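Local coordinates for phosphatidylserine synthase (Haemophilus influenzae, PDB 3HSI), which is an enzyme of the phospholipase D superfamily, carrying a phospholipase D active-site motif and a PLD-like domain in one chain, at residues Gly145-Asp150 / Ser186-Ile191; Lys86-Trp91 / Asp193-Phe198. All blocks are in the same frame, centred on the assembly; numbering follows the deposited sequence.

Contact 1: Gly145-Asp150 / Ser186-Ile191; sequences GFVFDD and SMVNFI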
loop_
_atom_site.group_PDB
_atom_site.type_symbol
_atom_site.label_atom_id
_atom_site.label_comp_id
_atom_site.label_asym_id
_atom_site.label_seq_id
_atom_site.Cartn_x
_atom_site.Cartn_y
_atom_site.Cartn_z
ATOM N N GLY C 145 3.595 0.801 24.877
ATOM C CA GLY C 145 4.096 1.483 26.059
ATOM C C GLY C 145 2.939 1.920 26.922
ATOM O O GLY C 145 1.944 2.430 26.414
ATOM N N PHE C 146 3.072 1.676 28.227
ATOM C CA PHE C 146 2.192 2.186 29.237
ATOM C C PHE C 146 3.090 2.967 30.181
ATOM O O PHE C 146 4.134 2.488 30.596
ATOM C CB PHE C 146 1.565 1.057 30.065
ATOM C CG PHE C 146 0.817 0.030 29.275
ATOM C CD1 PHE C 146 0.426 0.258 27.962
ATOM C CD2 PHE C 146 0.470 -1.169 29.875
ATOM C CE1 PHE C 146 -0.281 -0.703 27.242
ATOM C CE2 PHE C 146 -0.249 -2.132 29.180
ATOM C CZ PHE C 146 -0.635 -1.892 27.846
ATOM N N VAL C 147 2.685 4.177 30.534
ATOM C CA VAL C 147 3.449 4.949 31.470
ATOM C C VAL C 147 2.555 5.222 32.653
ATOM O O VAL C 147 1.461 5.748 32.491
ATOM C CB VAL C 147 3.947 6.267 30.842
ATOM C CG1 VAL C 147 4.664 7.161 31.898
ATOM C CG2 VAL C 147 4.833 5.988 29.607
ATOM N N PHE C 148 3.028 4.841 33.839
ATOM C CA PHE C 148 2.335 5.136 35.093
ATOM C C PHE C 148 3.299 5.964 35.878
ATOM O O PHE C 148 4.328 5.456 36.333
ATOM C CB PHE C 148 2.001 3.853 35.868
ATOM C CG PHE C 148 1.274 2.817 35.042
ATOM C CD1 PHE C 148 1.979 1.873 34.309
ATOM C CD2 PHE C 148 -0.116 2.782 35.006
ATOM C CE1 PHE C 148 1.318 0.926 33.566
ATOM C CE2 PHE C 148 -0.789 1.825 34.262
ATOM C CZ PHE C 148 -0.085 0.908 33.532
ATOM N N ASP C 149 2.973 7.238 36.047
ATOM C CA ASP C 149 3.879 8.168 36.684
ATOM C C ASP C 149 5.233 8.080 36.003
ATOM O O ASP C 149 5.308 8.443 34.821
ATOM C CB ASP C 149 3.905 7.968 38.209
ATOM C CG ASP C 149 2.579 8.346 38.848
ATOM O OD1 ASP C 149 1.667 8.767 38.104
ATOM O OD2 ASP C 149 2.440 8.220 40.086
ATOM N N ASP C 150 6.256 7.583 36.713
ATOM C CA ASP C 150 7.628 7.454 36.207
ATOM C C ASP C 150 8.025 5.995 35.843
ATOM O O ASP C 150 9.224 5.687 35.698
ATOM C CB ASP C 150 8.627 7.998 37.233
ATOM C CG ASP C 150 8.595 9.520 37.367
ATOM O OD1 ASP C 150 8.190 10.235 36.412
ATOM O OD2 ASP C 150 9.007 10.013 38.451
ATOM N N SER C 186 10.014 11.035 28.411
ATOM C CA SER C 186 10.252 11.051 26.962
ATOM C C SER C 186 9.099 10.420 26.198
ATOM O O SER C 186 8.733 10.885 25.119
ATOM C CB SER C 186 11.538 10.289 26.637
ATOM O OG SER C 186 11.720 10.215 25.236
HETATM N N MSE C 187 8.538 9.352 26.760
HETATM C CA MSE C 187 7.460 8.642 26.108
HETATM C C MSE C 187 6.119 9.436 26.107
HETATM O O MSE C 187 5.442 9.579 25.061
HETATM C CB MSE C 187 7.364 7.234 26.695
HETATM C CG MSE C 187 8.625 6.439 26.330
HETATM SE SE MSE C 187 8.449 4.552 26.694
HETATM C CE MSE C 187 7.775 4.037 24.915
ATOM N N VAL C 188 5.808 10.014 27.252
ATOM C CA VAL C 188 4.662 10.888 27.394
ATOM C C VAL C 188 4.791 12.146 26.508
ATOM O O VAL C 188 3.810 12.602 25.952
ATOM C CB VAL C 188 4.512 11.320 28.877
ATOM C CG1 VAL C 188 3.508 12.486 29.027
ATOM C CG2 VAL C 188 4.172 10.096 29.744
ATOM N N ASN C 189 5.994 12.714 26.418
ATOM C CA ASN C 189 6.223 13.848 25.531
ATOM C C ASN C 189 5.939 13.508 24.055
ATOM O O ASN C 189 5.308 14.292 23.339
ATOM C CB ASN C 189 7.618 14.418 25.709
ATOM C CG ASN C 189 7.744 15.247 26.971
ATOM O OD1 ASN C 189 6.757 15.699 27.537
ATOM N ND2 ASN C 189 8.970 15.478 27.399
ATOM N N PHE C 190 6.367 12.326 23.632
ATOM C CA PHE C 190 6.130 11.857 22.253
ATOM C C PHE C 190 4.637 11.772 21.986
ATOM O O PHE C 190 4.126 12.211 20.935
ATOM C CB PHE C 190 6.805 10.484 22.013
ATOM C CG PHE C 190 6.572 9.935 20.632
ATOM C CD1 PHE C 190 7.267 10.437 19.543
ATOM C CD2 PHE C 190 5.598 8.970 20.406
ATOM C CE1 PHE C 190 7.016 9.952 18.245
ATOM C CE2 PHE C 190 5.341 8.481 19.095
ATOM C CZ PHE C 190 6.048 8.969 18.034
ATOM N N ILE C 191 3.934 11.215 22.965
ATOM C CA ILE C 191 2.504 11.012 22.866
ATOM C C ILE C 191 1.809 12.354 22.741
ATOM O O ILE C 191 1.030 12.553 21.808
ATOM C CB ILE C 191 1.961 10.202 24.059
ATOM C CG1 ILE C 191 2.441 8.736 23.927
ATOM C CG2 ILE C 191 0.439 10.288 24.134
ATOM C CD1 ILE C 191 2.214 7.948 25.183
#
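The apolar contact between strand 146-148 and helix 181-195 is made by V147, which meets V188 and selenomethionine M187. With CG1 anti to the backbone N (chi1 175°), the two methyls of V147 spread towards different residues of the helix. V147 CG1 lies 3.7 Å from V188 CG2, and the same V188 methyl sits 4.0 Å from V147 CB, so it covers one flank of the branch point. V147 CG2 instead reaches the root of the preceding side chain of the helix, 4.1 Å from M187 CB. Beyond that point the M187 chain bends at chi3 (92°) and turns its methyl toward G145, which presents bare backbone. G145 has a positive phi of 131°, a conformation readily open to glycine because it has no CB to press on the preceding carbonyl.

The segment G145-D150 belongs to the HKD-type active-site motif of the phospholipase D superfamily and begins directly after the motif lysine. D149 occupies the position of the motif aspartate; both its carboxylate oxygens accept backbone N-H groups, from K50 and K51.

No hydrogen bond joins the two segments: backbone bonds of the strand run to its neighbours instead, while in the helix I191 N donates to M187 O over 3.1 Å. V188 and I191 also touch Y54 of strand 52-56, and on the other face of the sheet F146 and F148 pack against helix 35-48.

Contact 2: Lys86-Trp91 / Asp193-Phe198; sequences KVLIDW and DYLLDF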
loop_
_atom_site.group_PDB
_atom_site.type_symbol
_atom_site.label_atom_id
_atom_site.label_comp_id
_atom_site.label_asym_id
_atom_site.label_seq_id
_atom_site.Cartn_x
_atom_site.Cartn_y
_atom_site.Cartn_z
ATOM N N LYS C 86 -4.656 9.177 29.691
ATOM C CA LYS C 86 -4.860 9.190 28.235
ATOM C C LYS C 86 -4.622 7.805 27.707
ATOM O O LYS C 86 -3.596 7.209 28.004
ATOM C CB LYS C 86 -3.933 10.198 27.529
ATOM C CG LYS C 86 -4.099 11.614 28.083
ATOM C CD LYS C 86 -4.301 12.664 27.015
ATOM C CE LYS C 86 -4.681 14.004 27.636
ATOM N NZ LYS C 86 -3.549 14.559 28.445
ATOM N N VAL C 87 -5.602 7.269 26.993
ATOM C CA VAL C 87 -5.481 5.935 26.396
ATOM C C VAL C 87 -5.626 6.119 24.896
ATOM O O VAL C 87 -6.684 6.570 24.407
ATOM C CB VAL C 87 -6.548 4.923 26.967
ATOM C CG1 VAL C 87 -6.426 3.554 26.317
ATOM C CG2 VAL C 87 -6.405 4.809 28.530
ATOM N N LEU C 88 -4.563 5.797 24.161
ATOM C CA LEU C 88 -4.611 5.894 22.684
ATOM C C LEU C 88 -4.691 4.492 22.069
ATOM O O LEU C 88 -3.853 3.644 22.354
ATOM C CB LEU C 88 -3.405 6.674 22.129
ATOM C CG LEU C 88 -3.339 8.199 22.284
ATOM C CD1 LEU C 88 -3.331 8.625 23.768
ATOM C CD2 LEU C 88 -2.129 8.815 21.547
ATOM N N ILE C 89 -5.724 4.242 21.271
ATOM C CA ILE C 89 -5.850 2.963 20.577
ATOM C C ILE C 89 -6.101 3.253 19.115
ATOM O O ILE C 89 -6.412 4.387 18.741
ATOM C CB ILE C 89 -6.976 2.009 21.171
ATOM C CG1 ILE C 89 -8.377 2.682 21.245
ATOM C CG2 ILE C 89 -6.523 1.380 22.482
ATOM C CD1 ILE C 89 -8.700 3.473 22.538
ATOM N N ASP C 90 -5.972 2.236 18.284
ATOM C CA ASP C 90 -6.167 2.429 16.865
ATOM C C ASP C 90 -7.636 2.842 16.638
ATOM O O ASP C 90 -8.557 2.248 17.208
ATOM C CB ASP C 90 -5.811 1.160 16.097
ATOM C CG ASP C 90 -5.898 1.364 14.613
ATOM O OD1 ASP C 90 -4.885 1.835 14.043
ATOM O OD2 ASP C 90 -6.995 1.101 14.028
ATOM N N TRP C 91 -7.817 3.877 15.832
ATOM C CA TRP C 91 -9.117 4.417 15.482
ATOM C C TRP C 91 -10.033 3.403 14.755
ATOM O O TRP C 91 -11.164 3.229 15.178
ATOM C CB TRP C 91 -8.909 5.650 14.641
ATOM C CG TRP C 91 -10.087 6.138 13.877
ATOM C CD1 TRP C 91 -10.396 5.866 12.550
ATOM C CD2 TRP C 91 -11.097 7.034 14.348
ATOM N NE1 TRP C 91 -11.540 6.532 12.192
ATOM C CE2 TRP C 91 -11.991 7.258 13.266
ATOM C CE3 TRP C 91 -11.332 7.673 15.573
ATOM C CZ2 TRP C 91 -13.122 8.093 13.380
ATOM C CZ3 TRP C 91 -12.462 8.517 15.693
ATOM C CH2 TRP C 91 -13.338 8.710 14.592
ATOM N N ASP C 193 3.207 15.412 22.100
ATOM C CA ASP C 193 3.767 16.226 21.019
ATOM C C ASP C 193 3.484 15.683 19.644
ATOM O O ASP C 193 3.261 16.471 18.734
ATOM C CB ASP C 193 5.293 16.385 21.146
ATOM C CG ASP C 193 5.704 17.183 22.369
ATOM O OD1 ASP C 193 4.828 17.680 23.119
ATOM O OD2 ASP C 193 6.923 17.321 22.602
ATOM N N TYR C 194 3.526 14.361 19.474
ATOM C CA TYR C 194 3.393 13.777 18.137
ATOM C C TYR C 194 2.144 12.925 17.874
ATOM O O TYR C 194 1.503 13.081 16.837
ATOM C CB TYR C 194 4.653 12.995 17.765
ATOM C CG TYR C 194 5.833 13.906 17.521
ATOM C CD1 TYR C 194 5.870 14.726 16.384
ATOM C CD2 TYR C 194 6.890 13.969 18.425
ATOM C CE1 TYR C 194 6.913 15.597 16.158
ATOM C CE2 TYR C 194 7.981 14.842 18.198
ATOM C CZ TYR C 194 7.967 15.656 17.070
ATOM O OH TYR C 194 9.000 16.511 16.816
ATOM N N LEU C 195 1.798 12.028 18.788
ATOM C CA LEU C 195 0.668 11.137 18.540
ATOM C C LEU C 195 -0.664 11.845 18.654
ATOM O O LEU C 195 -1.499 11.689 17.784
ATOM C CB LEU C 195 0.685 9.906 19.455
ATOM C CG LEU C 195 1.571 8.754 19.027
ATOM C CD1 LEU C 195 1.329 7.558 19.956
ATOM C CD2 LEU C 195 1.296 8.373 17.577
ATOM N N LEU C 196 -0.844 12.601 19.745
ATOM C CA LEU C 196 -2.078 13.299 20.034
ATOM C C LEU C 196 -2.262 14.592 19.251
ATOM O O LEU C 196 -2.369 15.659 19.830
ATOM C CB LEU C 196 -2.169 13.625 21.526
ATOM C CG LEU C 196 -2.689 12.603 22.520
ATOM C CD1 LEU C 196 -2.887 13.332 23.848
ATOM C CD2 LEU C 196 -4.003 12.023 22.032
ATOM N N ASP C 197 -2.341 14.502 17.937
ATOM C CA ASP C 197 -2.728 15.653 17.145
ATOM C C ASP C 197 -4.237 15.661 16.887
ATOM O O ASP C 197 -4.774 14.848 16.108
ATOM C CB ASP C 197 -1.954 15.657 15.834
ATOM C CG ASP C 197 -2.352 16.802 14.930
ATOM O OD1 ASP C 197 -3.123 17.691 15.356
ATOM O OD2 ASP C 197 -1.903 16.809 13.763
ATOM N N PHE C 198 -4.911 16.628 17.491
ATOM C CA PHE C 198 -6.357 16.661 17.469
ATOM C C PHE C 198 -7.004 17.073 16.141
ATOM O O PHE C 198 -8.207 17.053 16.012
ATOM C CB PHE C 198 -6.911 17.446 18.679
ATOM C CG PHE C 198 -6.604 16.774 20.005
ATOM C CD1 PHE C 198 -7.184 15.551 20.330
ATOM C CD2 PHE C 198 -5.722 17.359 20.925
ATOM C CE1 PHE C 198 -6.887 14.915 21.576
ATOM C CE2 PHE C 198 -5.424 16.742 22.138
ATOM C CZ PHE C 198 -6.012 15.521 22.463
#
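L88 of strand 84-90 reaches across to L195 and L196, where helix 181-195 comes to its end. From CB, which itself has no close neighbour in the segment D193-F198, the chain steps to L88 CG, anti to the carbonyl carbon (chi1 -74°) and 3.9 Å from L196 CD2. There it forks. L88 CD1 stays with that L196 methyl, also at 3.9 Å from L196 CD2. L88 CD2 wedges between the two leucines, 3.7 Å from L195 CB and 4.0 Å from L195 CD1. On its other contact, L88 CD2 meets L196 CD2 at 3.7 Å. One methyl of L196 is therefore touched by three carbons of L88.

The other methyl of L196 faces K86, two residues back along the strand and on the same face of the sheet. Here only the aliphatic part of the lysine takes part, with K86 CD 3.5 Å from L196 CD1. The ammonium end is engaged elsewhere, in a salt bridge to D84 and a weak hydrogen bond to Y54 OH.

L196 meets both strand residues from the point where the helix unwinds. The last turn widens to the pi type at D193-L195, and L196, with psi at 63°, is the centre of an inverse gamma turn, accompanied by a weak bond of 2.9 Å from D197 N to L195 O. L195 O also accepts the hydroxyl of Y222 in helix 216-229. The arrangement is that of an alpha/beta layered domain of the phospholipase D superfamily, in which a helix end packs over an inner strand of the mixed sheet, here one flanked by strands 52-56 and 127-130.

Both contacts set helix 181-195 on the same face of one mixed sheet, but at different strands: contact 1 on strand 146-148, contact 2 on strand 84-90, with strand 52-56 running between them. Contact 1 is wholly buried and uses regular helix, two valines and the CB of selenomethionine M187. Contact 2, although mainly buried, adds to its leucine methyls the aliphatic chain of the partly exposed K86, whose charge is paired outside it, and uses the helix end, where the turn widens. The two join through that turn, where F190 O and I191 O probably accept bonds from L195 N and L196 N, and through I191, whose CG2 packs against L88.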